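Local coordinates for protein pullulanase (Bacillus acidopullulyticus, PDB 2WAN) that hydrolyses the alpha-1,6-glucosidic linkages of pullulan and, as a debranching enzyme, probably those at the branch points of starch polysaccharides, at residues T414-A417 / G418-G421; R530-E533 / L534-I538; G713-G716 / S717-F721. All coordinates share one frame; numbering follows the deposited sequence.

Overall arrangement
Three short-range contacts illustrate how neighbouring residues shape loops, helices and helix ends in a large glycoside hydrolase. In chain order they follow in series; none nests within or crosses another. Interaction 1 (414-421) is a tight turn in the loop between strand 406-407 and the first barrel strand, 435-438. Interaction 2 (530-538) runs along the barrel helix 529-543, and the two touch, with centres about 10 Å apart, so the linking loop is fastened to the catalytic barrel. Interaction 3 (713-721) closes the end of helix 707-714, about 38 Å from interaction 2 between centres, beside the C-terminal beta domain.

Interaction 1: residues T414-A417 / G418-G421; sequences TDPA and GWQG
Between Pro416 and Trp419 the chain reverses through a type II beta turn, closed by a hydrogen bond of 3.2 Å from Trp419 N to Pro416 O. Gly418 occupies the third position of the turn with a positive phi (87°), as the type II geometry requires, and its own carbonyl O then receives Gly421 N at 2.9 Å, starting the short 3-10 segment 419-421.

This turn illustrates how a linking loop is folded against a domain: it lies between strand 406-407 and the first strand of the catalytic barrel, 435-438. Its carbonyl at Ala417 is taken up by Gln539 of the barrel helix 529-543, and the indole of Trp419 stacks with His615.

Trp419 CG stands opposite its own backbone N (chi1 -171°), which carries the ring back beside Pro416 and Asp415. These two side chains lie to the same side of the indole plane. Pro416 CD sits 3.7 Å above that face of the ring, displaced toward its rim, while Pro416 CG approaches Trp419 CE3 to 3.9 Å. Asp415 comes in obliquely at the five-membered end of the indole, its CG 3.3 Å from Trp419 CD1, with the two side chains crossing at about a right angle. The carboxylate plane is tilted 39° from the ring. Its two oxygens have different roles: OD1 makes a salt bridge with Lys535, whereas OD2 accepts a hydrogen bond of 2.6 Å from water 2. That water also donates to Gln420 OE1 at 2.8 Å, linking the first and last side chains of the contact.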
loop_
_atom_site.group_PDB
_atom_site.type_symbol
_atom_site.label_atom_id
_atom_site.label_comp_id
_atom_site.label_asym_id
_atom_site.label_seq_id
_atom_site.Cartn_x
_atom_site.Cartn_y
_atom_site.Cartn_z
ATOM N N THR A 414 1.525 -28.372 13.332
ATOM C CA THR A 414 1.493 -28.079 11.876
ATOM C C THR A 414 2.871 -27.934 11.238
ATOM O O THR A 414 2.976 -27.903 10.006
ATOM C CB THR A 414 0.658 -26.810 11.536
ATOM O OG1 THR A 414 1.359 -25.629 11.951
ATOM C CG2 THR A 414 -0.681 -26.846 12.264
ATOM N N ASP A 415 3.928 -27.800 12.048
ATOM C CA ASP A 415 5.256 -27.584 11.486
ATOM C C ASP A 415 5.696 -28.822 10.725
ATOM O O ASP A 415 5.563 -29.950 11.231
ATOM C CB ASP A 415 6.288 -27.314 12.593
ATOM C CG ASP A 415 6.116 -25.978 13.278
ATOM O OD1 ASP A 415 5.376 -25.093 12.805
ATOM O OD2 ASP A 415 6.763 -25.804 14.339
ATOM N N PRO A 416 6.236 -28.640 9.500
ATOM C CA PRO A 416 6.762 -29.809 8.819
ATOM C C PRO A 416 8.076 -30.274 9.451
ATOM O O PRO A 416 8.699 -29.527 10.212
ATOM C CB PRO A 416 7.010 -29.305 7.390
ATOM C CG PRO A 416 7.382 -27.853 7.583
ATOM C CD PRO A 416 6.421 -27.402 8.707
ATOM N N ALA A 417 8.480 -31.507 9.158
ATOM C CA ALA A 417 9.763 -32.034 9.635
ATOM C C ALA A 417 10.892 -31.137 9.140
ATOM O O ALA A 417 10.862 -30.659 7.993
ATOM C CB ALA A 417 9.960 -33.486 9.160
ATOM N N GLY A 418 11.862 -30.887 10.010
ATOM C CA GLY A 418 13.021 -30.084 9.631
ATOM C C GLY A 418 12.844 -28.586 9.803
ATOM O O GLY A 418 13.811 -27.843 9.621
ATOM N N TRP A 419 11.631 -28.147 10.156
ATOM C CA TRP A 419 11.287 -26.717 10.313
ATOM C C TRP A 419 12.204 -25.982 11.293
ATOM O O TRP A 419 12.529 -24.814 11.066
ATOM C CB TRP A 419 9.841 -26.603 10.772
ATOM C CG TRP A 419 9.225 -25.212 10.785
ATOM C CD1 TRP A 419 8.741 -24.547 11.874
ATOM C CD2 TRP A 419 8.967 -24.367 9.648
ATOM N NE1 TRP A 419 8.216 -23.324 11.495
ATOM C CE2 TRP A 419 8.341 -23.190 10.135
ATOM C CE3 TRP A 419 9.222 -24.476 8.274
ATOM C CZ2 TRP A 419 7.956 -22.128 9.286
ATOM C CZ3 TRP A 419 8.852 -23.403 7.425
ATOM C CH2 TRP A 419 8.218 -22.253 7.940
ATOM N N GLN A 420 12.646 -26.659 12.365
ATOM C CA GLN A 420 13.585 -26.012 13.296
ATOM C C GLN A 420 14.960 -25.678 12.689
ATOM O O GLN A 420 15.709 -24.901 13.260
ATOM C CB GLN A 420 13.757 -26.828 14.583
ATOM C CG GLN A 420 12.498 -26.933 15.433
ATOM C CD GLN A 420 11.931 -25.580 15.831
ATOM O OE1 GLN A 420 10.755 -25.298 15.600
ATOM N NE2 GLN A 420 12.769 -24.734 16.428
ATOM N N GLY A 421 15.286 -26.278 11.548
ATOM C CA GLY A 421 16.515 -25.960 10.839
ATOM C C GLY A 421 16.375 -24.906 9.747
ATOM O O GLY A 421 17.354 -24.580 9.091
HETATM O O HOH W 1 8.051 -23.768 15.634
HETATM O O HOH W 2 8.862 -27.269 14.899
#

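Interaction 2: residues R530-E533 / L534-I538; sequences RITE and LKQLI
The contact of Ile531 with Lys535, and of Thr532 with Gln536, belongs to helix 529-543, which carries the chain from strand 485-488 to its parallel neighbour 547-552. Four successive main-chain bonds, in the i to i+4 pattern of an alpha helix, hold the segments together: Leu534 N to Arg530 O (3.3 Å), Lys535 N to Ile531 O (3.0 Å), Gln536 N to Thr532 O (2.9 Å) and Leu537 N to Glu533 O (3.0 Å). With those two parallel strands the helix makes a beta-alpha-beta crossover in the closed eight-stranded barrel of the alpha-amylase type.

On one side of it Ile531 and Lys535 lie alongside each other and point the same way. Lys535 is extended from CG onward, and its CE rests 3.7 Å from Ile531 CG2. Lys535 NZ forms a salt bridge with Glu613 and a hydrogen bond with Thr414 OG1. Around the helix, Gln536, extended beyond CG, leans along the preceding turn and crosses Thr532 at a slant, with CG 3.2 Å from Thr532 O and OE1 3.6 Å from Thr532 CG2. Thr532 OG1 sits beside the backbone N (chi1 -59°), which leaves the methyl CG2 opposite that N and facing Gln536, while OG1 is hydrogen-bonded to Thr414 O. Glu533 OE2 is hydrogen-bonded to Thr523 OG1, and Glu533 CG lies 3.8 Å from Gln536 OE1.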
loop_
_atom_site.group_PDB
_atom_site.type_symbol
_atom_site.label_atom_id
_atom_site.label_comp_id
_atom_site.label_asym_id
_atom_site.label_seq_id
_atom_site.Cartn_x
_atom_site.Cartn_y
_atom_site.Cartn_z
ATOM N N ARG A 530 -3.367 -26.724 4.885
ATOM C CA ARG A 530 -2.996 -25.451 4.237
ATOM C C ARG A 530 -1.824 -24.758 4.949
ATOM O O ARG A 530 -1.009 -24.092 4.301
ATOM C CB ARG A 530 -4.187 -24.518 4.167
ATOM C CG ARG A 530 -4.748 -24.142 5.543
ATOM C CD ARG A 530 -5.962 -23.255 5.355
ATOM N NE ARG A 530 -7.176 -23.967 4.917
ATOM C CZ ARG A 530 -8.205 -23.380 4.310
ATOM N NH1 ARG A 530 -8.168 -22.082 3.969
ATOM N NH2 ARG A 530 -9.280 -24.098 4.030
ATOM N N ILE A 531 -1.749 -24.931 6.273
ATOM C CA ILE A 531 -0.676 -24.329 7.076
ATOM C C ILE A 531 0.636 -25.059 6.798
ATOM O O ILE A 531 1.633 -24.430 6.424
ATOM C CB ILE A 531 -1.014 -24.340 8.579
ATOM C CG1 ILE A 531 -2.310 -23.551 8.833
ATOM C CG2 ILE A 531 0.161 -23.756 9.404
ATOM C CD1 ILE A 531 -2.708 -23.438 10.334
ATOM N N THR A 532 0.621 -26.392 6.951
ATOM C CA THR A 532 1.817 -27.196 6.741
ATOM C C THR A 532 2.369 -27.045 5.320
ATOM O O THR A 532 3.581 -26.914 5.131
ATOM C CB THR A 532 1.517 -28.671 7.032
ATOM O OG1 THR A 532 1.075 -28.765 8.396
ATOM C CG2 THR A 532 2.778 -29.530 6.827
ATOM N N GLU A 533 1.471 -27.034 4.332
ATOM C CA GLU A 533 1.913 -27.003 2.942
ATOM C C GLU A 533 2.526 -25.680 2.540
ATOM O O GLU A 533 3.490 -25.672 1.792
ATOM C CB GLU A 533 0.799 -27.435 1.975
ATOM C CG GLU A 533 0.484 -28.951 2.174
ATOM C CD GLU A 533 -0.791 -29.417 1.500
ATOM O OE1 GLU A 533 -1.352 -28.666 0.682
ATOM O OE2 GLU A 533 -1.247 -30.559 1.791
ATOM N N LEU A 534 1.994 -24.574 3.057
ATOM C CA LEU A 534 2.609 -23.276 2.782
ATOM C C LEU A 534 3.955 -23.173 3.484
ATOM O O LEU A 534 4.923 -22.658 2.912
ATOM C CB LEU A 534 1.669 -22.124 3.157
ATOM C CG LEU A 534 2.209 -20.684 2.970
ATOM C CD1 LEU A 534 2.770 -20.420 1.547
ATOM C CD2 LEU A 534 1.161 -19.639 3.330
ATOM N N LYS A 535 4.027 -23.686 4.710
ATOM C CA LYS A 535 5.335 -23.741 5.376
ATOM C C LYS A 535 6.322 -24.568 4.559
ATOM O O LYS A 535 7.493 -24.211 4.489
ATOM C CB LYS A 535 5.226 -24.296 6.813
ATOM C CG LYS A 535 4.529 -23.361 7.776
ATOM C CD LYS A 535 4.352 -24.015 9.167
ATOM C CE LYS A 535 3.733 -23.000 10.128
ATOM N NZ LYS A 535 3.317 -23.654 11.417
ATOM N N GLN A 536 5.860 -25.674 3.948
ATOM C CA GLN A 536 6.750 -26.506 3.133
ATOM C C GLN A 536 7.232 -25.755 1.904
ATOM O O GLN A 536 8.384 -25.899 1.519
ATOM C CB GLN A 536 6.074 -27.826 2.742
ATOM C CG GLN A 536 5.912 -28.746 3.946
ATOM C CD GLN A 536 5.109 -29.996 3.622
ATOM O OE1 GLN A 536 3.895 -29.946 3.444
ATOM N NE2 GLN A 536 5.789 -31.126 3.568
ATOM N N LEU A 537 6.352 -24.952 1.299
ATOM C CA LEU A 537 6.778 -24.080 0.177
ATOM C C LEU A 537 7.936 -23.160 0.615
ATOM O O LEU A 537 8.983 -23.075 -0.049
ATOM C CB LEU A 537 5.603 -23.248 -0.352
ATOM C CG LEU A 537 5.859 -22.211 -1.468
ATOM C CD1 LEU A 537 4.552 -21.892 -2.201
ATOM C CD2 LEU A 537 6.438 -20.886 -0.943
ATOM N N ILE A 538 7.723 -22.465 1.725
ATOM C CA ILE A 538 8.712 -21.524 2.267
ATOM C C ILE A 538 10.007 -22.252 2.645
ATOM O O ILE A 538 11.103 -21.801 2.301
ATOM C CB ILE A 538 8.100 -20.756 3.457
ATOM C CG1 ILE A 538 6.945 -19.883 2.957
ATOM C CG2 ILE A 538 9.171 -19.915 4.228
ATOM C CD1 ILE A 538 5.974 -19.464 4.078
#

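Interaction 3: residues G713-G716 / S717-F721; sequences GVIG and SIQDF
Ile715 and Ile718 meet at about a right angle, with Ile715 CD1 3.8 Å from Ile718 CG1. In both, CG1 is placed between the backbone N and the carbonyl carbon (chi1 64° and 60°), which turns the longer branch of each toward the other. The same torsion brings Ile718 CG1 to 3.4 Å from Ile715 O, so this side chain lies over the backbone as well as over its apolar partner. Gln719 approaches obliquely: its extended chain runs past the end of Ile715, with CD 3.8 Å from Ile715 CD1. Beyond the contact, helix 835-841 meets both isoleucines through Ile838, and strand 842-844 packs on Ile715, so the pair faces the C-terminal part of the chain.

The polar side of the arrangement is organised round Ser717. Its hydroxyl donates to water 3 at 2.8 Å, and this water in turn donates to Gly713 O at 2.7 Å, bridging the last helical turn and the loop. Ser717 CB rests above one face of the Phe721 ring, displaced toward the rim. Ser717 O accepts two backbone hydrogen bonds, from Asp720 N (2.9 Å) and Phe721 N (3.0 Å), which curl the chain immediately after the turn.

Gly716 and Ser717 both have positive phi, forming the centre of a type I' beta turn from Ile715 to Ile718. With Gly716 N bonded to Gly713 O at 3.1 Å and Ser717 N turned back to the helix carbonyl one residue before Gly713, the arrangement is a Schellman motif, Gly716 being its C-prime residue, that ends helix 707-714 before barrel strand 728-730.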
loop_
_atom_site.group_PDB
_atom_site.type_symbol
_atom_site.label_atom_id
_atom_site.label_comp_id
_atom_site.label_asym_id
_atom_site.label_seq_id
_atom_site.Cartn_x
_atom_site.Cartn_y
_atom_site.Cartn_z
ATOM N N GLY A 713 16.438 6.785 -13.370
ATOM C CA GLY A 713 16.257 5.405 -12.891
ATOM C C GLY A 713 17.566 4.656 -12.659
ATOM O O GLY A 713 17.680 3.885 -11.702
ATOM N N VAL A 714 18.554 4.871 -13.532
ATOM C CA VAL A 714 19.870 4.209 -13.399
ATOM C C VAL A 714 20.517 4.535 -12.039
ATOM O O VAL A 714 21.126 3.674 -11.409
ATOM C CB VAL A 714 20.838 4.599 -14.575
ATOM C CG1 VAL A 714 22.294 4.370 -14.180
ATOM C CG2 VAL A 714 20.492 3.836 -15.861
ATOM N N ILE A 715 20.364 5.774 -11.578
ATOM C CA ILE A 715 20.997 6.168 -10.312
ATOM C C ILE A 715 20.137 5.859 -9.071
ATOM O O ILE A 715 20.365 6.417 -8.001
ATOM C CB ILE A 715 21.471 7.658 -10.315
ATOM C CG1 ILE A 715 20.304 8.631 -10.441
ATOM C CG2 ILE A 715 22.494 7.896 -11.436
ATOM C CD1 ILE A 715 20.736 10.106 -10.211
ATOM N N GLY A 716 19.175 4.944 -9.219
ATOM C CA GLY A 716 18.346 4.503 -8.099
ATOM C C GLY A 716 17.419 5.588 -7.598
ATOM O O GLY A 716 17.094 5.602 -6.407
ATOM N N SER A 717 17.038 6.504 -8.497
ATOM C CA SER A 717 16.012 7.522 -8.254
ATOM C C SER A 717 16.331 8.574 -7.188
ATOM O O SER A 717 15.429 9.287 -6.736
ATOM C CB SER A 717 14.668 6.844 -7.971
ATOM O OG SER A 717 14.263 6.128 -9.128
ATOM N N ILE A 718 17.606 8.667 -6.822
ATOM C CA ILE A 718 18.057 9.532 -5.708
ATOM C C ILE A 718 17.921 11.035 -5.998
ATOM O O ILE A 718 18.013 11.860 -5.084
ATOM C CB ILE A 718 19.500 9.198 -5.289
ATOM C CG1 ILE A 718 20.472 9.407 -6.455
ATOM C CG2 ILE A 718 19.586 7.742 -4.702
ATOM C CD1 ILE A 718 21.966 9.209 -6.073
ATOM N N GLN A 719 17.687 11.380 -7.264
ATOM C CA GLN A 719 17.414 12.777 -7.638
ATOM C C GLN A 719 15.975 12.949 -8.098
ATOM O O GLN A 719 15.610 14.009 -8.594
ATOM C CB GLN A 719 18.374 13.247 -8.741
ATOM C CG GLN A 719 19.812 13.317 -8.286
ATOM C CD GLN A 719 20.747 13.788 -9.389
ATOM O OE1 GLN A 719 21.958 13.756 -9.228
ATOM N NE2 GLN A 719 20.183 14.233 -10.507
ATOM N N ASP A 720 15.156 11.912 -7.919
ATOM C CA ASP A 720 13.784 11.924 -8.398
ATOM C C ASP A 720 12.865 11.856 -7.165
ATOM O O ASP A 720 12.179 12.838 -6.862
ATOM C CB ASP A 720 13.587 10.761 -9.403
ATOM C CG ASP A 720 12.180 10.693 -10.001
ATOM O OD1 ASP A 720 11.339 11.585 -9.735
ATOM O OD2 ASP A 720 11.914 9.736 -10.764
ATOM N N PHE A 721 12.870 10.736 -6.436
ATOM C CA PHE A 721 11.973 10.595 -5.279
ATOM C C PHE A 721 12.511 9.762 -4.110
ATOM O O PHE A 721 11.785 9.547 -3.140
ATOM C CB PHE A 721 10.605 10.033 -5.727
ATOM C CG PHE A 721 10.687 8.666 -6.334
ATOM C CD1 PHE A 721 10.663 7.529 -5.524
ATOM C CD2 PHE A 721 10.825 8.509 -7.706
ATOM C CE1 PHE A 721 10.768 6.239 -6.082
ATOM C CE2 PHE A 721 10.928 7.247 -8.261
ATOM C CZ PHE A 721 10.909 6.104 -7.444
HETATM O O HOH W 3 15.670 3.858 -9.912
#